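Local coordinates for protein protease (Helicobacter pylori, PDB 5EUF) that is a zinc-dependent peptidase of family M16 that probably cleaves the human junctional adhesion molecule JAM-A and so weakens the gastric epithelial barrier, at residues Gln128-Glu133 with Asp169-Trp174. Sequence-based numbering, arbitrary orientation.
Sequences QVVAEE and DDIQNW. With ZN (zinc ion), chain G.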
loop_
_atom_site.group_PDB
_atom_site.type_symbol
_atom_site.label_atom_id
_atom_site.label_comp_id
_atom_site.label_asym_id
_atom_site.label_seq_id
_atom_site.Cartn_x
_atom_site.Cartn_y
_atom_site.Cartn_z
ATOM N N GLN B 128 -14.694 -18.099 3.912
ATOM C CA GLN B 128 -15.299 -18.273 2.599
ATOM C C GLN B 128 -16.485 -17.336 2.430
ATOM O O GLN B 128 -16.750 -16.853 1.330
ATOM C CB GLN B 128 -15.731 -19.723 2.388
ATOM C CG GLN B 128 -14.589 -20.645 2.017
ATOM C CD GLN B 128 -13.879 -20.198 0.756
ATOM O OE1 GLN B 128 -14.508 -19.721 -0.190
ATOM N NE2 GLN B 128 -12.559 -20.341 0.737
ATOM N N VAL B 129 -17.188 -17.076 3.527
ATOM C CA VAL B 129 -18.321 -16.160 3.512
ATOM C C VAL B 129 -17.854 -14.739 3.224
ATOM O O VAL B 129 -18.393 -14.064 2.346
ATOM C CB VAL B 129 -19.094 -16.182 4.848
ATOM C CG1 VAL B 129 -20.221 -15.160 4.832
ATOM C CG2 VAL B 129 -19.633 -17.576 5.129
ATOM N N VAL B 130 -16.839 -14.289 3.956
ATOM C CA VAL B 130 -16.323 -12.938 3.776
ATOM C C VAL B 130 -15.563 -12.846 2.453
ATOM O O VAL B 130 -15.337 -11.754 1.932
ATOM C CB VAL B 130 -15.416 -12.511 4.954
ATOM C CG1 VAL B 130 -14.069 -13.194 4.873
ATOM C CG2 VAL B 130 -15.245 -11.000 4.975
ATOM N N ALA B 131 -15.182 -13.996 1.906
ATOM C CA ALA B 131 -14.611 -14.038 0.567
ATOM C C ALA B 131 -15.703 -13.758 -0.460
ATOM O O ALA B 131 -15.464 -13.080 -1.460
ATOM C CB ALA B 131 -13.953 -15.381 0.300
ATOM N N GLU B 132 -16.900 -14.282 -0.205
ATOM C CA GLU B 132 -18.055 -14.000 -1.053
ATOM C C GLU B 132 -18.436 -12.530 -0.937
ATOM O O GLU B 132 -18.738 -11.876 -1.935
ATOM C CB GLU B 132 -19.252 -14.878 -0.674
ATOM C CG GLU B 132 -18.996 -16.373 -0.743
ATOM C CD GLU B 132 -18.540 -16.829 -2.111
ATOM O OE1 GLU B 132 -19.303 -16.654 -3.085
ATOM O OE2 GLU B 132 -17.414 -17.361 -2.210
ATOM N N GLU B 133 -18.411 -12.021 0.293
ATOM C CA GLU B 133 -18.760 -10.630 0.570
ATOM C C GLU B 133 -17.826 -9.681 -0.172
ATOM O O GLU B 133 -18.212 -8.572 -0.540
ATOM C CB GLU B 133 -18.716 -10.356 2.078
ATOM C CG GLU B 133 -19.209 -8.970 2.488
ATOM C CD GLU B 133 -19.206 -8.764 3.997
ATOM O OE1 GLU B 133 -19.170 -9.769 4.740
ATOM O OE2 GLU B 133 -19.238 -7.594 4.438
ATOM N N ASP B 169 -6.550 -11.301 -1.779
ATOM C CA ASP B 169 -5.447 -12.198 -1.451
ATOM C C ASP B 169 -5.081 -12.124 0.029
ATOM O O ASP B 169 -4.563 -13.087 0.593
ATOM C CB ASP B 169 -4.221 -11.891 -2.313
ATOM C CG ASP B 169 -4.326 -12.480 -3.706
ATOM O OD1 ASP B 169 -5.101 -13.441 -3.889
ATOM O OD2 ASP B 169 -3.629 -11.985 -4.616
ATOM N N ASP B 170 -5.347 -10.984 0.656
ATOM C CA ASP B 170 -5.169 -10.873 2.098
ATOM C C ASP B 170 -6.146 -11.805 2.791
ATOM O O ASP B 170 -5.753 -12.644 3.604
ATOM C CB ASP B 170 -5.373 -9.436 2.570
ATOM C CG ASP B 170 -4.174 -8.566 2.296
ATOM O OD1 ASP B 170 -3.284 -9.020 1.549
ATOM O OD2 ASP B 170 -4.114 -7.434 2.822
ATOM N N ILE B 171 -7.421 -11.649 2.444
ATOM C CA ILE B 171 -8.491 -12.504 2.940
ATOM C C ILE B 171 -8.165 -13.971 2.712
ATOM O O ILE B 171 -8.353 -14.809 3.591
ATOM C CB ILE B 171 -9.834 -12.179 2.251
ATOM C CG1 ILE B 171 -10.250 -10.734 2.534
ATOM C CG2 ILE B 171 -10.915 -13.152 2.698
ATOM C CD1 ILE B 171 -11.523 -10.316 1.835
ATOM N N GLN B 172 -7.653 -14.270 1.526
ATOM C CA GLN B 172 -7.379 -15.643 1.135
ATOM C C GLN B 172 -6.205 -16.239 1.907
ATOM O O GLN B 172 -6.094 -17.457 2.030
ATOM C CB GLN B 172 -7.108 -15.714 -0.369
ATOM C CG GLN B 172 -7.547 -17.015 -1.009
ATOM C CD GLN B 172 -9.047 -17.208 -0.947
ATOM O OE1 GLN B 172 -9.806 -16.239 -0.913
ATOM N NE2 GLN B 172 -9.484 -18.463 -0.927
ATOM N N ASN B 173 -5.336 -15.384 2.435
ATOM C CA ASN B 173 -4.130 -15.860 3.106
ATOM C C ASN B 173 -4.116 -15.637 4.615
ATOM O O ASN B 173 -3.065 -15.734 5.251
ATOM C CB ASN B 173 -2.897 -15.204 2.487
ATOM C CG ASN B 173 -2.517 -15.822 1.160
ATOM O OD1 ASN B 173 -1.731 -16.768 1.110
ATOM N ND2 ASN B 173 -3.076 -15.294 0.076
ATOM N N TRP B 174 -5.278 -15.337 5.183
ATOM C CA TRP B 174 -5.403 -15.228 6.632
ATOM C C TRP B 174 -5.056 -16.552 7.293
ATOM O O TRP B 174 -5.234 -17.615 6.700
ATOM C CB TRP B 174 -6.820 -14.816 7.035
ATOM C CG TRP B 174 -7.176 -13.393 6.735
ATOM C CD1 TRP B 174 -6.322 -12.339 6.593
ATOM C CD2 TRP B 174 -8.495 -12.870 6.540
ATOM N NE1 TRP B 174 -7.027 -11.191 6.320
ATOM C CE2 TRP B 174 -8.364 -11.491 6.283
ATOM C CE3 TRP B 174 -9.775 -13.435 6.557
ATOM C CZ2 TRP B 174 -9.463 -10.668 6.045
ATOM C CZ3 TRP B 174 -10.865 -12.616 6.323
ATOM C CH2 TRP B 174 -10.702 -11.248 6.070
HETATM ZN ZN ZN G . -19.708 -7.354 6.506
#
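Val130 meets the short helix 168-172 and the residues after it with one methyl, CG1, which serves two apolar partners. It lies 3.6 Å from Trp174 CZ3, at the edge of the indole and near the ring plane, and 3.8 Å from Ile171 CG2. The valine's chi1 of 75° sets CG1 between the backbone N and the carbonyl carbon and turns this methyl to the indole. Ala131 adds a looser contact, its CB 4.5 Å from Ile171 CG2, and the two segments come nearest at this pair, with CA of Ala131 and CA of Ile171 6.7 Å apart. The indole folds back against the end of the helix that precedes it, with Ile171 CA 3.5 Å above the ring plane, over its centre.

Glu133 of helix 120-139 complements the M16 HxxEH motif, His53 to His57 on helix 51-58, as the glutamate ligand. An extended chain brings Glu133 OE2 to the zinc ion at 2.1 Å; His53 also binds, as by similarity His57 should. Val130 packs on His53, bordering the metal site; Trp174 meets that helix at Ile51 and Met54.

No hydrogen bond links the two segments. On the solvent-exposed side the amides of Gln128 and Gln172 approach, NE2 to NE2 at 4.0 Å, their planes 67° apart. Past helix 168-172, Asn173 ND2 turns back to bond Asp169 O at 2.7 Å, nearly straight at 167°.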